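Local structure of receptor-like protein kinase ANXUR1 (Arabidopsis thaliana, 6FIG) at residues Ser7-Gln17 and Leu47-Arg56; Phe289-Phe299 and Gln356-Asn365. The protein is a receptor-like kinase of plant reproduction whose ectodomain, with its malectin-like fold, probably senses extracellular signals. All coordinates share one frame; numbering follows the deposited sequence.

Overall arrangement
Contact 1 (7-17 with 47-56) and contact 2 (289-299 with 356-365) lie on opposite sides of the chain's centre. Their centres are 47 Å apart and their nearest atoms about 20 Å apart, so they do not touch. All four segments belong to the malectin-like ectodomain, and contact 1 closes along the chain before contact 2 opens. Each reaches a different calcium ion. Contact 1 supplies most of its site through Ser7, Cys8, Pro51 and Thr54. Contact 2 gives one ligand, Asn365. It joins its segments mainly by direct hydrogen bonds and apolar packing, and its Ser362 side chain is about 10 Å from a bound N-acetylglucosamine.

Contact 1 of 2, residues Ser7-Gln17 and Leu47-Arg56; sequences SCGTSEASADQ and LSTVPYMTAR. With CA (calcium ion), chain I.
Ser7 and Cys8 meet Pro51 and Thr54 through a shared calcium ion, and no direct hydrogen bond joins the two segments. The metal takes Ser7 OG at 2.6 Å and the backbone O atoms of Cys8, Pro51 and Thr54. Thr54 binds twice, since its OG1 also reaches the ion, at 2.4 Å. With chi1 at 46°, Thr54 OG1 lies between its own backbone N and carbonyl carbon, and hydroxyl and carbonyl close on the metal as a chelate. Asn154 O, from strand 151-161, is the sixth ligand. A cis peptide bond precedes Pro51, and a type I turn runs from Pro51 to Thr54. On the other segment, Thr10 OG1 donates to Ser7 O and ties the Ser7-Thr10 type II turn. The side chains of Thr10 and Thr54 cross at about a right angle, with Thr10 CG2 3.3 Å from Thr54 OG1. Gly9 CA makes a CA-H...O contact with Ala55 O at 3.4 Å. Farther along, Val50 pushes CG1 against Ser14 OG at 3.4 Å. Ser48 OG accepts from Val50 N in an ST turn and lies 3.4 Å from Asp16 CA. One water donates to both Asp16 OD2 and Val50 O. Trp22 NE1 also bonds Asp16 OD2, while Asp16 OD1 takes the backbone N of Asp18 and Lys20. The ion thus ties the turn after strand 4-7 to the turn leading into strand 54-58, and both to strand 151-161. Four carbonyls and two hydroxyls surround it, with no carboxylate, so its charge is probably met by backbone and hydroxyl dipoles.

Contact 2 of 2, residues Phe289-Phe299 and Gln356-Asn365; sequences FQLSKINQKVF and QPEYYDSSLN. With CA (calcium ion), chain H.
Asn295 O and Gln296 O accept from Glu358 N and Tyr359 N, both at 2.9 Å, and join the loop 289-299 to the approach to strand 363-372. Beside them, the side chains of Gln296 and Glu358 run side by side in the same direction. Gln296 NE2 donates nearly straight to Glu358 OE2, at 168°, from above the carboxylate plane. The other end of the amide, Gln296 OE1, accepts from Ser292 N and Lys293 N, so bonds at both ends fix the amide's rotation. Leu291 CD2 packs on Tyr359 CE2 at 3.7 Å, and Val298 CG2 on Pro357 CB. Lys297 starts out extended and bends at chi3 (66°), which brings NZ to Ser363 OG at 2.8 Å. A salt bridge to Glu288 and a water shared with Asp361 OD2 also hold this ammonium. The Asp361 carboxylate is held mainly by Gly257. Ser362 CA sits over one face of the Phe299 ring in a CH-pi contact, 4.0 Å from the centroid. Met349 and Phe286 add to the packing round that ring. Asn365 ND2 meets the edge of Phe289, 3.6 Å from CE1, with amide and ring planes almost perpendicular. Hydrogen bonding to Cys287 sets the amide there. Asn365 O binds calcium at 2.4 Å, with Asn192, Val193, Ile249 and Thr252. Glu288 and the bridging water would probably stabilise the buried Lys297 charge, while Asn365 gives the metal only its backbone O and leaves its amide to Cys287.

Contact 1 of 2, residues Ser7-Gln17 and Leu47-Arg56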
loop_
_atom_site.group_PDB
_atom_site.type_symbol
_atom_site.label_atom_id
_atom_site.label_comp_id
_atom_site.label_asym_id
_atom_site.label_seq_id
_atom_site.Cartn_x
_atom_site.Cartn_y
_atom_site.Cartn_z
ATOM N N SER A 7 -10.563 9.823 9.288
ATOM C CA SER A 7 -11.926 9.601 9.747
ATOM C C SER A 7 -12.264 10.787 10.621
ATOM O O SER A 7 -11.720 10.938 11.724
ATOM C CB SER A 7 -12.089 8.296 10.518
ATOM O OG SER A 7 -13.465 8.135 10.862
ATOM N N CYS A 8 -13.120 11.656 10.103
ATOM C CA CYS A 8 -13.400 12.911 10.745
ATOM C C CYS A 8 -14.243 12.658 11.987
ATOM O O CYS A 8 -15.156 11.830 11.954
ATOM C CB CYS A 8 -14.111 13.830 9.768
ATOM S SG CYS A 8 -13.147 13.976 8.257
ATOM N N GLY A 9 -13.877 13.323 13.070
ATOM C CA GLY A 9 -14.573 13.196 14.347
ATOM C C GLY A 9 -14.069 12.093 15.261
ATOM O O GLY A 9 -14.674 11.843 16.307
ATOM N N THR A 10 -12.978 11.426 14.890
ATOM C CA THR A 10 -12.366 10.398 15.737
ATOM C C THR A 10 -11.175 10.982 16.470
ATOM O O THR A 10 -10.628 12.016 16.082
ATOM C CB THR A 10 -11.903 9.165 14.924
ATOM O OG1 THR A 10 -10.964 9.557 13.912
ATOM C CG2 THR A 10 -13.079 8.461 14.265
ATOM N N SER A 11 -10.791 10.317 17.547
ATOM C CA SER A 11 -9.607 10.677 18.314
ATOM C C SER A 11 -8.618 9.505 18.453
ATOM O O SER A 11 -7.606 9.647 19.127
ATOM C CB SER A 11 -10.049 11.157 19.697
ATOM O OG SER A 11 -10.821 10.143 20.301
ATOM N N GLU A 12 -8.918 8.361 17.840
ATOM C CA GLU A 12 -8.052 7.183 17.875
ATOM C C GLU A 12 -7.957 6.631 16.463
ATOM O O GLU A 12 -8.889 6.785 15.676
ATOM C CB GLU A 12 -8.638 6.088 18.769
ATOM C CG GLU A 12 -9.289 6.573 20.043
ATOM C CD GLU A 12 -10.081 5.475 20.734
ATOM O OE1 GLU A 12 -9.595 4.325 20.804
ATOM O OE2 GLU A 12 -11.199 5.765 21.191
ATOM N N ALA A 13 -6.851 5.955 16.173
ATOM C CA ALA A 13 -6.697 5.250 14.890
ATOM C C ALA A 13 -7.780 4.179 14.793
ATOM O O ALA A 13 -8.188 3.599 15.813
ATOM C CB ALA A 13 -5.319 4.616 14.801
ATOM N N SER A 14 -8.273 3.955 13.581
ATOM C CA SER A 14 -9.326 2.983 13.334
ATOM C C SER A 14 -9.050 2.257 12.022
ATOM O O SER A 14 -8.209 2.698 11.246
ATOM C CB SER A 14 -10.692 3.671 13.305
ATOM O OG SER A 14 -10.767 4.683 12.308
ATOM N N ALA A 15 -9.752 1.151 11.796
ATOM C CA ALA A 15 -9.635 0.385 10.548
ATOM C C ALA A 15 -10.999 -0.117 10.160
ATOM O O ALA A 15 -11.789 -0.475 11.026
ATOM C CB ALA A 15 -8.672 -0.781 10.714
ATOM N N ASP A 16 -11.275 -0.149 8.860
ATOM C CA ASP A 16 -12.579 -0.608 8.352
ATOM C C ASP A 16 -12.599 -2.121 8.016
ATOM O O ASP A 16 -11.629 -2.838 8.279
ATOM C CB ASP A 16 -13.054 0.280 7.190
ATOM C CG ASP A 16 -12.205 0.145 5.923
ATOM O OD1 ASP A 16 -11.510 -0.884 5.756
ATOM O OD2 ASP A 16 -12.242 1.097 5.098
ATOM N N GLN A 17 -13.709 -2.587 7.446
ATOM C CA GLN A 17 -13.913 -4.014 7.111
ATOM C C GLN A 17 -12.988 -4.519 5.998
ATOM O O GLN A 17 -12.790 -5.717 5.856
ATOM C CB GLN A 17 -15.389 -4.286 6.729
ATOM C CG GLN A 17 -15.792 -4.063 5.264
ATOM C CD GLN A 17 -15.528 -2.661 4.698
ATOM O OE1 GLN A 17 -15.332 -1.683 5.439
ATOM N NE2 GLN A 17 -15.543 -2.557 3.372
ATOM N N LEU A 47 -21.134 -1.423 5.923
ATOM C CA LEU A 47 -20.163 -2.515 5.999
ATOM C C LEU A 47 -19.261 -2.343 7.215
ATOM O O LEU A 47 -18.794 -3.331 7.800
ATOM C CB LEU A 47 -19.318 -2.563 4.722
ATOM C CG LEU A 47 -20.067 -2.644 3.382
ATOM C CD1 LEU A 47 -19.098 -2.643 2.203
ATOM C CD2 LEU A 47 -20.966 -3.874 3.357
ATOM N N SER A 48 -19.053 -1.081 7.610
ATOM C CA SER A 48 -18.197 -0.723 8.734
ATOM C C SER A 48 -18.759 0.487 9.473
ATOM O O SER A 48 -19.488 1.277 8.885
ATOM C CB SER A 48 -16.816 -0.368 8.192
ATOM O OG SER A 48 -15.867 -0.266 9.226
ATOM N N THR A 49 -18.379 0.647 10.735
ATOM C CA THR A 49 -18.612 1.912 11.450
ATOM C C THR A 49 -17.530 2.958 11.093
ATOM O O THR A 49 -17.651 4.112 11.496
ATOM C CB THR A 49 -18.652 1.742 12.981
ATOM O OG1 THR A 49 -17.376 1.309 13.460
ATOM C CG2 THR A 49 -19.736 0.747 13.426
ATOM N N VAL A 50 -16.485 2.548 10.353
ATOM C CA VAL A 50 -15.343 3.406 10.009
ATOM C C VAL A 50 -15.395 3.722 8.505
ATOM O O VAL A 50 -15.409 2.785 7.706
ATOM C CB VAL A 50 -14.022 2.654 10.310
ATOM C CG1 VAL A 50 -12.809 3.485 9.912
ATOM C CG2 VAL A 50 -13.942 2.245 11.783
ATOM N N PRO A 51 -15.439 4.992 8.067
ATOM C CA PRO A 51 -15.416 6.209 8.877
ATOM C C PRO A 51 -16.815 6.736 9.228
ATOM O O PRO A 51 -16.927 7.786 9.869
ATOM C CB PRO A 51 -14.744 7.203 7.921
ATOM C CG PRO A 51 -15.282 6.816 6.596
ATOM C CD PRO A 51 -15.356 5.307 6.625
ATOM N N TYR A 52 -17.855 6.009 8.833
ATOM C CA TYR A 52 -19.211 6.556 8.721
ATOM C C TYR A 52 -19.912 6.989 10.017
ATOM O O TYR A 52 -20.708 7.917 9.966
ATOM C CB TYR A 52 -20.114 5.578 7.965
ATOM C CG TYR A 52 -19.629 5.272 6.569
ATOM C CD1 TYR A 52 -19.738 6.219 5.552
ATOM C CD2 TYR A 52 -19.048 4.037 6.265
ATOM C CE1 TYR A 52 -19.290 5.942 4.271
ATOM C CE2 TYR A 52 -18.601 3.754 4.983
ATOM C CZ TYR A 52 -18.730 4.703 3.996
ATOM O OH TYR A 52 -18.270 4.446 2.729
ATOM N N MET A 53 -19.640 6.341 11.155
ATOM C CA MET A 53 -20.388 6.634 12.380
ATOM C C MET A 53 -19.901 7.866 13.127
ATOM O O MET A 53 -20.516 8.261 14.109
ATOM C CB MET A 53 -20.408 5.419 13.320
ATOM C CG MET A 53 -21.275 4.290 12.786
ATOM S SD MET A 53 -23.029 4.720 12.676
ATOM C CE MET A 53 -23.523 4.671 14.392
ATOM N N THR A 54 -18.816 8.480 12.669
ATOM C CA THR A 54 -18.279 9.668 13.301
ATOM C C THR A 54 -18.185 10.759 12.264
ATOM O O THR A 54 -17.848 10.489 11.121
ATOM C CB THR A 54 -16.888 9.381 13.867
ATOM O OG1 THR A 54 -16.113 8.676 12.872
ATOM C CG2 THR A 54 -17.010 8.550 15.120
ATOM N N ALA A 55 -18.460 11.993 12.667
ATOM C CA ALA A 55 -18.408 13.121 11.759
ATOM C C ALA A 55 -17.805 14.311 12.444
ATOM O O ALA A 55 -17.720 14.366 13.667
ATOM C CB ALA A 55 -19.804 13.454 11.245
ATOM N N ARG A 56 -17.361 15.255 11.630
ATOM C CA ARG A 56 -17.098 16.596 12.089
ATOM C C ARG A 56 -18.228 17.460 11.527
ATOM O O ARG A 56 -18.597 17.307 10.366
ATOM C CB ARG A 56 -15.744 17.069 11.578
ATOM C CG ARG A 56 -15.338 18.403 12.162
ATOM C CD ARG A 56 -13.891 18.737 11.903
ATOM N NE ARG A 56 -12.988 17.846 12.627
ATOM C CZ ARG A 56 -12.687 17.917 13.920
ATOM N NH1 ARG A 56 -13.222 18.839 14.722
ATOM N NH2 ARG A 56 -11.830 17.028 14.418
HETATM CA CA CA I . -15.613 9.665 10.742
HETATM O O HOH W 1 -14.568 2.336 5.087
#

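Contact 2 of 2, residues Phe289-Phe299 and Gln356-Asn365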
loop_
_atom_site.group_PDB
_atom_site.type_symbol
_atom_site.label_atom_id
_atom_site.label_comp_id
_atom_site.label_asym_id
_atom_site.label_seq_id
_atom_site.Cartn_x
_atom_site.Cartn_y
_atom_site.Cartn_z
ATOM N N PHE A 289 -10.236 -13.178 -23.645
ATOM C CA PHE A 289 -9.681 -14.368 -22.991
ATOM C C PHE A 289 -10.251 -15.701 -23.487
ATOM O O PHE A 289 -9.883 -16.758 -22.974
ATOM C CB PHE A 289 -9.752 -14.252 -21.458
ATOM C CG PHE A 289 -11.127 -14.000 -20.913
ATOM C CD1 PHE A 289 -11.454 -12.760 -20.364
ATOM C CD2 PHE A 289 -12.095 -15.008 -20.907
ATOM C CE1 PHE A 289 -12.715 -12.517 -19.851
ATOM C CE2 PHE A 289 -13.361 -14.766 -20.403
ATOM C CZ PHE A 289 -13.669 -13.522 -19.861
ATOM N N GLN A 290 -11.102 -15.665 -24.508
ATOM C CA GLN A 290 -11.621 -16.908 -25.115
ATOM C C GLN A 290 -11.125 -17.131 -26.529
ATOM O O GLN A 290 -10.626 -18.207 -26.859
ATOM C CB GLN A 290 -13.134 -16.893 -25.080
ATOM C CG GLN A 290 -13.663 -16.925 -23.660
ATOM C CD GLN A 290 -15.136 -17.236 -23.605
ATOM O OE1 GLN A 290 -15.947 -16.562 -24.248
ATOM N NE2 GLN A 290 -15.497 -18.241 -22.816
ATOM N N LEU A 291 -11.300 -16.126 -27.361
ATOM C CA LEU A 291 -10.939 -16.168 -28.772
ATOM C C LEU A 291 -9.483 -15.825 -28.955
ATOM O O LEU A 291 -8.809 -15.410 -28.007
ATOM C CB LEU A 291 -11.824 -15.203 -29.564
ATOM C CG LEU A 291 -13.322 -15.471 -29.413
ATOM C CD1 LEU A 291 -14.135 -14.310 -29.964
ATOM C CD2 LEU A 291 -13.673 -16.784 -30.101
ATOM N N SER A 292 -8.977 -16.024 -30.165
ATOM C CA SER A 292 -7.542 -15.852 -30.407
ATOM C C SER A 292 -7.137 -15.091 -31.649
ATOM O O SER A 292 -5.953 -14.790 -31.800
ATOM C CB SER A 292 -6.844 -17.212 -30.403
ATOM O OG SER A 292 -7.306 -17.992 -31.468
ATOM N N LYS A 293 -8.075 -14.792 -32.546
ATOM C CA LYS A 293 -7.722 -14.172 -33.822
ATOM C C LYS A 293 -8.587 -12.964 -34.113
ATOM O O LYS A 293 -9.701 -12.832 -33.617
ATOM C CB LYS A 293 -7.884 -15.165 -34.968
ATOM C CG LYS A 293 -6.996 -16.399 -34.892
ATOM C CD LYS A 293 -7.311 -17.358 -36.039
ATOM C CE LYS A 293 -8.631 -18.100 -35.792
ATOM N NZ LYS A 293 -8.989 -19.091 -36.846
ATOM N N ILE A 294 -8.047 -12.107 -34.956
ATOM C CA ILE A 294 -8.781 -10.997 -35.499
ATOM C C ILE A 294 -9.994 -11.520 -36.287
ATOM O O ILE A 294 -9.968 -12.616 -36.886
ATOM C CB ILE A 294 -7.866 -10.150 -36.401
ATOM C CG1 ILE A 294 -8.520 -8.825 -36.745
ATOM C CG2 ILE A 294 -7.463 -10.902 -37.672
ATOM C CD1 ILE A 294 -7.556 -7.867 -37.411
ATOM N N ASN A 295 -11.057 -10.724 -36.258
ATOM C CA ASN A 295 -12.271 -10.991 -37.039
ATOM C C ASN A 295 -13.040 -12.224 -36.583
ATOM O O ASN A 295 -13.801 -12.812 -37.348
ATOM C CB ASN A 295 -12.001 -11.061 -38.547
ATOM C CG ASN A 295 -13.217 -10.673 -39.369
ATOM O OD1 ASN A 295 -14.014 -9.845 -38.945
ATOM N ND2 ASN A 295 -13.366 -11.277 -40.553
ATOM N N GLN A 296 -12.870 -12.590 -35.321
ATOM C CA GLN A 296 -13.709 -13.574 -34.696
ATOM C C GLN A 296 -14.913 -12.950 -34.041
ATOM O O GLN A 296 -16.003 -13.467 -34.180
ATOM C CB GLN A 296 -12.917 -14.425 -33.717
ATOM C CG GLN A 296 -11.979 -15.398 -34.422
ATOM C CD GLN A 296 -11.371 -16.380 -33.461
ATOM O OE1 GLN A 296 -10.628 -15.972 -32.580
ATOM N NE2 GLN A 296 -11.680 -17.678 -33.617
ATOM N N LYS A 297 -14.707 -11.854 -33.306
ATOM C CA LYS A 297 -15.787 -11.113 -32.651
ATOM C C LYS A 297 -15.596 -9.638 -32.959
ATOM O O LYS A 297 -14.540 -9.073 -32.666
ATOM C CB LYS A 297 -15.788 -11.356 -31.157
ATOM C CG LYS A 297 -16.801 -10.526 -30.375
ATOM C CD LYS A 297 -16.845 -10.937 -28.906
ATOM C CE LYS A 297 -15.548 -10.620 -28.177
ATOM N NZ LYS A 297 -15.435 -11.411 -26.935
ATOM N N VAL A 298 -16.615 -9.054 -33.568
ATOM C CA VAL A 298 -16.548 -7.707 -34.115
ATOM C C VAL A 298 -17.891 -7.063 -33.836
ATOM O O VAL A 298 -18.934 -7.636 -34.152
ATOM C CB VAL A 298 -16.245 -7.765 -35.623
ATOM C CG1 VAL A 298 -16.144 -6.395 -36.222
ATOM C CG2 VAL A 298 -14.961 -8.545 -35.884
ATOM N N PHE A 299 -17.876 -5.879 -33.226
ATOM C CA PHE A 299 -19.111 -5.313 -32.696
ATOM C C PHE A 299 -19.175 -3.810 -32.747
ATOM O O PHE A 299 -18.137 -3.122 -32.690
ATOM C CB PHE A 299 -19.400 -5.828 -31.276
ATOM C CG PHE A 299 -18.284 -5.646 -30.290
ATOM C CD1 PHE A 299 -17.235 -6.532 -30.225
ATOM C CD2 PHE A 299 -18.356 -4.620 -29.336
ATOM C CE1 PHE A 299 -16.231 -6.382 -29.286
ATOM C CE2 PHE A 299 -17.355 -4.477 -28.399
ATOM C CZ PHE A 299 -16.292 -5.366 -28.377
ATOM N N GLN A 356 -17.615 -9.995 -42.338
ATOM C CA GLN A 356 -17.956 -11.401 -42.226
ATOM C C GLN A 356 -17.210 -12.070 -41.060
ATOM O O GLN A 356 -16.431 -13.006 -41.254
ATOM C CB GLN A 356 -17.692 -12.129 -43.573
ATOM C CG GLN A 356 -18.425 -11.564 -44.800
ATOM C CD GLN A 356 -17.980 -10.160 -45.247
ATOM O OE1 GLN A 356 -16.806 -9.914 -45.592
ATOM N NE2 GLN A 356 -18.935 -9.229 -45.254
ATOM N N PRO A 357 -17.436 -11.574 -39.830
ATOM C CA PRO A 357 -16.727 -12.136 -38.686
ATOM C C PRO A 357 -17.148 -13.575 -38.398
ATOM O O PRO A 357 -18.239 -13.984 -38.799
ATOM C CB PRO A 357 -17.130 -11.202 -37.547
ATOM C CG PRO A 357 -18.491 -10.715 -37.933
ATOM C CD PRO A 357 -18.416 -10.548 -39.426
ATOM N N GLU A 358 -16.288 -14.343 -37.733
ATOM C CA GLU A 358 -16.608 -15.744 -37.427
ATOM C C GLU A 358 -17.867 -15.877 -36.579
ATOM O O GLU A 358 -18.720 -16.740 -36.856
ATOM C CB GLU A 358 -15.450 -16.460 -36.726
ATOM C CG GLU A 358 -15.671 -17.968 -36.636
ATOM C CD GLU A 358 -14.503 -18.727 -36.059
ATOM O OE1 GLU A 358 -14.703 -19.915 -35.716
ATOM O OE2 GLU A 358 -13.394 -18.166 -35.964
ATOM N N TYR A 359 -17.981 -15.037 -35.549
ATOM C CA TYR A 359 -19.111 -15.039 -34.649
ATOM C C TYR A 359 -19.803 -13.690 -34.713
ATOM O O TYR A 359 -19.229 -12.703 -35.196
ATOM C CB TYR A 359 -18.642 -15.288 -33.209
ATOM C CG TYR A 359 -17.952 -16.610 -33.017
ATOM C CD1 TYR A 359 -18.691 -17.778 -32.900
ATOM C CD2 TYR A 359 -16.550 -16.701 -32.951
ATOM C CE1 TYR A 359 -18.067 -19.007 -32.740
ATOM C CE2 TYR A 359 -15.913 -17.927 -32.772
ATOM C CZ TYR A 359 -16.680 -19.078 -32.663
ATOM O OH TYR A 359 -16.107 -20.326 -32.492
ATOM N N TYR A 360 -21.018 -13.647 -34.192
ATOM C CA TYR A 360 -21.785 -12.417 -34.060
ATOM C C TYR A 360 -22.049 -12.211 -32.575
ATOM O O TYR A 360 -22.970 -12.787 -32.015
ATOM C CB TYR A 360 -23.063 -12.477 -34.871
ATOM C CG TYR A 360 -22.782 -12.602 -36.347
ATOM C CD1 TYR A 360 -22.337 -11.499 -37.074
ATOM C CD2 TYR A 360 -22.919 -13.819 -37.013
ATOM C CE1 TYR A 360 -22.062 -11.597 -38.427
ATOM C CE2 TYR A 360 -22.651 -13.916 -38.377
ATOM C CZ TYR A 360 -22.208 -12.790 -39.058
ATOM O OH TYR A 360 -21.922 -12.866 -40.405
ATOM N N ASP A 361 -21.189 -11.418 -31.948
ATOM C CA ASP A 361 -21.188 -11.268 -30.482
ATOM C C ASP A 361 -20.552 -9.932 -30.139
ATOM O O ASP A 361 -20.027 -9.226 -31.007
ATOM C CB ASP A 361 -20.396 -12.443 -29.869
ATOM C CG ASP A 361 -20.718 -12.714 -28.373
ATOM O OD1 ASP A 361 -21.613 -12.082 -27.792
ATOM O OD2 ASP A 361 -20.029 -13.600 -27.795
ATOM N N SER A 362 -20.621 -9.584 -28.862
ATOM C CA SER A 362 -19.947 -8.395 -28.343
ATOM C C SER A 362 -19.577 -8.677 -26.896
ATOM O O SER A 362 -20.148 -9.558 -26.265
ATOM C CB SER A 362 -20.849 -7.175 -28.432
ATOM O OG SER A 362 -22.023 -7.343 -27.659
ATOM N N SER A 363 -18.597 -7.949 -26.386
ATOM C CA SER A 363 -18.196 -8.133 -24.984
ATOM C C SER A 363 -17.543 -6.882 -24.428
ATOM O O SER A 363 -17.097 -6.007 -25.166
ATOM C CB SER A 363 -17.277 -9.344 -24.802
ATOM O OG SER A 363 -15.998 -9.122 -25.381
ATOM N N LEU A 364 -17.508 -6.836 -23.102
ATOM C CA LEU A 364 -16.930 -5.731 -22.374
ATOM C C LEU A 364 -16.452 -6.281 -21.022
ATOM O O LEU A 364 -17.149 -7.107 -20.416
ATOM C CB LEU A 364 -17.975 -4.636 -22.172
ATOM C CG LEU A 364 -17.512 -3.365 -21.416
ATOM C CD1 LEU A 364 -16.449 -2.617 -22.191
ATOM C CD2 LEU A 364 -18.719 -2.480 -21.154
ATOM N N ASN A 365 -15.287 -5.821 -20.556
ATOM C CA ASN A 365 -14.709 -6.341 -19.291
ATOM C C ASN A 365 -14.810 -5.379 -18.108
ATOM O O ASN A 365 -14.861 -5.812 -16.966
ATOM C CB ASN A 365 -13.249 -6.725 -19.479
ATOM C CG ASN A 365 -13.033 -7.760 -20.587
ATOM O OD1 ASN A 365 -13.313 -7.468 -21.760
ATOM N ND2 ASN A 365 -12.486 -8.948 -20.240
HETATM CA CA CA H . -14.815 -7.866 -15.834
HETATM O O HOH W 2 -11.617 -17.031 -37.732
HETATM O O HOH W 3 -17.658 -13.021 -26.563
HETATM O O HOH W 4 -19.151 -10.355 -33.865
#